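Side-chain contact in Non-structural protein (Porcine reproductive and respiratory syndrome virus, PDB 3IFU), which is the zinc-binding papain-like cysteine protease at the start of the viral polyprotein and probably suppresses the host interferon response: residues S79-I84 with E104-G109. Sequence-based numbering, arbitrary orientation.
Sequences SAIFPI and EIYRAG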
ATOM      1  N   SER A  79      -0.654  11.018   8.725  1.00 43.07           N
ATOM      2  CA  SER A  79      -0.557  10.272   7.484  1.00 41.54           C
ATOM      3  C   SER A  79       0.587   9.247   7.501  1.00 40.52           C
ATOM      4  O   SER A  79       0.631   8.351   6.667  1.00 40.66           O
ATOM      5  CB  SER A  79      -0.373  11.272   6.339  1.00 43.03           C
ATOM      6  OG  SER A  79      -0.068  10.627   5.124  1.00 50.02           O
ATOM      7  N   ALA A  80       1.509   9.366   8.456  1.00 39.18           N
ATOM      8  CA  ALA A  80       2.636   8.441   8.539  1.00 37.19           C
ATOM      9  C   ALA A  80       2.403   7.269   9.494  1.00 37.52           C
ATOM     10  O   ALA A  80       3.157   6.286   9.476  1.00 35.28           O
ATOM     11  CB  ALA A  80       3.893   9.192   8.939  1.00 36.94           C
ATOM     12  N   ILE A  81       1.352   7.359  10.307  1.00 36.12           N
ATOM     13  CA  ILE A  81       1.042   6.308  11.272  1.00 36.99           C
ATOM     14  C   ILE A  81       0.874   4.900  10.674  1.00 37.61           C
ATOM     15  O   ILE A  81       1.539   3.953  11.111  1.00 36.85           O
ATOM     16  CB  ILE A  81      -0.212   6.676  12.110  1.00 35.46           C
ATOM     17  CG1 ILE A  81       0.020   8.022  12.809  1.00 37.25           C
ATOM     18  CG2 ILE A  81      -0.482   5.597  13.148  1.00 32.76           C
ATOM     19  CD1 ILE A  81      -1.003   8.375  13.844  1.00 36.73           C
ATOM     20  N   PHE A  82       0.006   4.760   9.676  1.00 36.62           N
ATOM     21  CA  PHE A  82      -0.213   3.462   9.052  1.00 36.94           C
ATOM     22  C   PHE A  82       1.020   2.882   8.340  1.00 36.52           C
ATOM     23  O   PHE A  82       1.380   1.728   8.575  1.00 40.16           O
ATOM     24  CB  PHE A  82      -1.388   3.523   8.067  1.00 38.03           C
ATOM     25  CG  PHE A  82      -1.657   2.220   7.383  1.00 37.46           C
ATOM     26  CD1 PHE A  82      -2.190   1.146   8.090  1.00 37.97           C
ATOM     27  CD2 PHE A  82      -1.301   2.032   6.053  1.00 37.53           C
ATOM     28  CE1 PHE A  82      -2.357  -0.101   7.486  1.00 35.92           C
ATOM     29  CE2 PHE A  82      -1.465   0.791   5.442  1.00 36.87           C
ATOM     30  CZ  PHE A  82      -1.994  -0.278   6.165  1.00 37.06           C
ATOM     31  N   PRO A  83       1.673   3.654   7.448  1.00 36.07           N
ATOM     32  CA  PRO A  83       2.855   3.126   6.753  1.00 34.80           C
ATOM     33  C   PRO A  83       3.967   2.647   7.692  1.00 35.35           C
ATOM     34  O   PRO A  83       4.573   1.597   7.464  1.00 34.88           O
ATOM     35  CB  PRO A  83       3.300   4.299   5.890  1.00 31.83           C
ATOM     36  CG  PRO A  83       2.020   4.963   5.576  1.00 32.68           C
ATOM     37  CD  PRO A  83       1.305   4.971   6.901  1.00 32.72           C
ATOM     38  N   ILE A  84       4.244   3.421   8.739  1.00 37.11           N
ATOM     39  CA  ILE A  84       5.283   3.035   9.695  1.00 38.64           C
ATOM     40  C   ILE A  84       4.881   1.754  10.426  1.00 38.85           C
ATOM     41  O   ILE A  84       5.708   0.879  10.657  1.00 39.48           O
ATOM     42  CB  ILE A  84       5.554   4.153  10.737  1.00 37.26           C
ATOM     43  CG1 ILE A  84       6.220   5.351  10.056  1.00 34.06           C
ATOM     44  CG2 ILE A  84       6.428   3.617  11.852  1.00 34.01           C
ATOM     45  CD1 ILE A  84       6.280   6.596  10.912  1.00 33.54           C
ATOM     46  N   GLU A 104       2.716   6.714  20.367  1.00 44.33           N
ATOM     47  CA  GLU A 104       4.007   7.391  20.377  1.00 46.33           C
ATOM     48  C   GLU A 104       3.938   8.722  19.634  1.00 47.03           C
ATOM     49  O   GLU A 104       4.264   9.769  20.183  1.00 46.54           O
ATOM     50  CB  GLU A 104       5.084   6.525  19.720  1.00 45.51           C
ATOM     51  CG  GLU A 104       5.738   5.513  20.625  1.00 51.76           C
ATOM     52  CD  GLU A 104       6.478   6.152  21.793  1.00 54.52           C
ATOM     53  OE1 GLU A 104       6.955   7.303  21.656  1.00 55.36           O
ATOM     54  OE2 GLU A 104       6.596   5.490  22.846  1.00 55.73           O
ATOM     55  N   ILE A 105       3.501   8.664  18.380  1.00 47.89           N
ATOM     56  CA  ILE A 105       3.405   9.846  17.532  1.00 47.39           C
ATOM     57  C   ILE A 105       2.440  10.892  18.100  1.00 48.29           C
ATOM     58  O   ILE A 105       2.789  12.074  18.188  1.00 49.04           O
ATOM     59  CB  ILE A 105       3.020   9.425  16.081  1.00 44.91           C
ATOM     60  CG1 ILE A 105       4.178   8.619  15.464  1.00 40.89           C
ATOM     61  CG2 ILE A 105       2.720  10.643  15.233  1.00 44.87           C
ATOM     62  CD1 ILE A 105       3.936   8.116  14.068  1.00 41.39           C
ATOM     63  N   TYR A 106       1.244  10.465  18.497  1.00 46.10           N
ATOM     64  CA  TYR A 106       0.271  11.385  19.083  1.00 45.24           C
ATOM     65  C   TYR A 106       0.883  12.111  20.280  1.00 47.22           C
ATOM     66  O   TYR A 106       0.731  13.326  20.427  1.00 47.86           O
ATOM     67  CB  TYR A 106      -0.977  10.637  19.555  1.00 40.17           C
ATOM     68  CG  TYR A 106      -2.085  10.592  18.546  1.00 38.51           C
ATOM     69  CD1 TYR A 106      -1.928   9.911  17.343  1.00 37.47           C
ATOM     70  CD2 TYR A 106      -3.301  11.222  18.797  1.00 37.75           C
ATOM     71  CE1 TYR A 106      -2.951   9.855  16.414  1.00 37.82           C
ATOM     72  CE2 TYR A 106      -4.337  11.175  17.870  1.00 37.36           C
ATOM     73  CZ  TYR A 106      -4.153  10.493  16.680  1.00 38.42           C
ATOM     74  OH  TYR A 106      -5.152  10.473  15.739  1.00 36.35           O
ATOM     75  N   ARG A 107       1.563  11.358  21.142  1.00 47.02           N
ATOM     76  CA  ARG A 107       2.191  11.934  22.321  1.00 47.59           C
ATOM     77  C   ARG A 107       3.193  13.019  21.921  1.00 47.62           C
ATOM     78  O   ARG A 107       3.146  14.143  22.422  1.00 47.39           O
ATOM     79  CB  ARG A 107       2.896  10.842  23.128  1.00 48.40           C
ATOM     80  CG  ARG A 107       3.615  11.373  24.345  1.00 51.09           C
ATOM     81  CD  ARG A 107       3.985  10.279  25.315  1.00 51.96           C
ATOM     82  NE  ARG A 107       5.143   9.504  24.891  1.00 54.78           N
ATOM     83  CZ  ARG A 107       5.658   8.506  25.603  1.00 55.89           C
ATOM     84  NH1 ARG A 107       5.107   8.173  26.762  1.00 56.58           N
ATOM     85  NH2 ARG A 107       6.726   7.849  25.168  1.00 54.76           N
ATOM     86  N   ALA A 108       4.095  12.674  21.012  1.00 48.44           N
ATOM     87  CA  ALA A 108       5.104  13.608  20.542  1.00 49.84           C
ATOM     88  C   ALA A 108       4.467  14.770  19.768  1.00 50.82           C
ATOM     89  O   ALA A 108       5.052  15.854  19.682  1.00 51.44           O
ATOM     90  CB  ALA A 108       6.112  12.877  19.662  1.00 49.13           C
ATOM     91  N   GLY A 109       3.277  14.535  19.209  1.00 49.84           N
ATOM     92  CA  GLY A 109       2.579  15.562  18.448  1.00 49.95           C
ATOM     93  C   GLY A 109       3.338  16.028  17.216  1.00 50.44           C
ATOM     94  O   GLY A 109       3.131  17.139  16.712  1.00 48.75           O
TER
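Ile105 reaches from the last turn of helix 94-108 toward helix 81-87 and sets its CD1 between two isoleucines one helical turn apart, 4.1 Å from CG1 of Ile81 and 4.2 Å from CD1 of Ile84. Its CG1 lies beside the backbone N (chi1 -67°) and anti to the carbonyl carbon, and the chain runs on extended to CD1, which carries the terminal methyl across the gap; Ile81, with the same kind of extended branch, slides past it in the reverse direction. At Tyr106 the contact changes character. Ile81 CD1 lies at the ring edge, close to the ring plane, 3.5 Å from Tyr106 CE1, and the two side chains cross nearly at a right angle. Trp77 and Tyr51 add edge-to-face contacts to this ring, while Tyr106 OH hydrogen-bonds to Val16 O, which ties the tyrosine to the N-terminal zinc-finger region. The helix ends with Ala108; Gly109 then leaves helical geometry with positive phi, its N still bonding to Ile105 O (2.7 Å). No hydrogen bond crosses between the segments; the contact is apolar and buried, packing helix 81-87 on helix 94-108 within the protease domain; helix 113-118 also packs on Ile84 and Ile105, and strand 140-142 meets Ile84 through Val140.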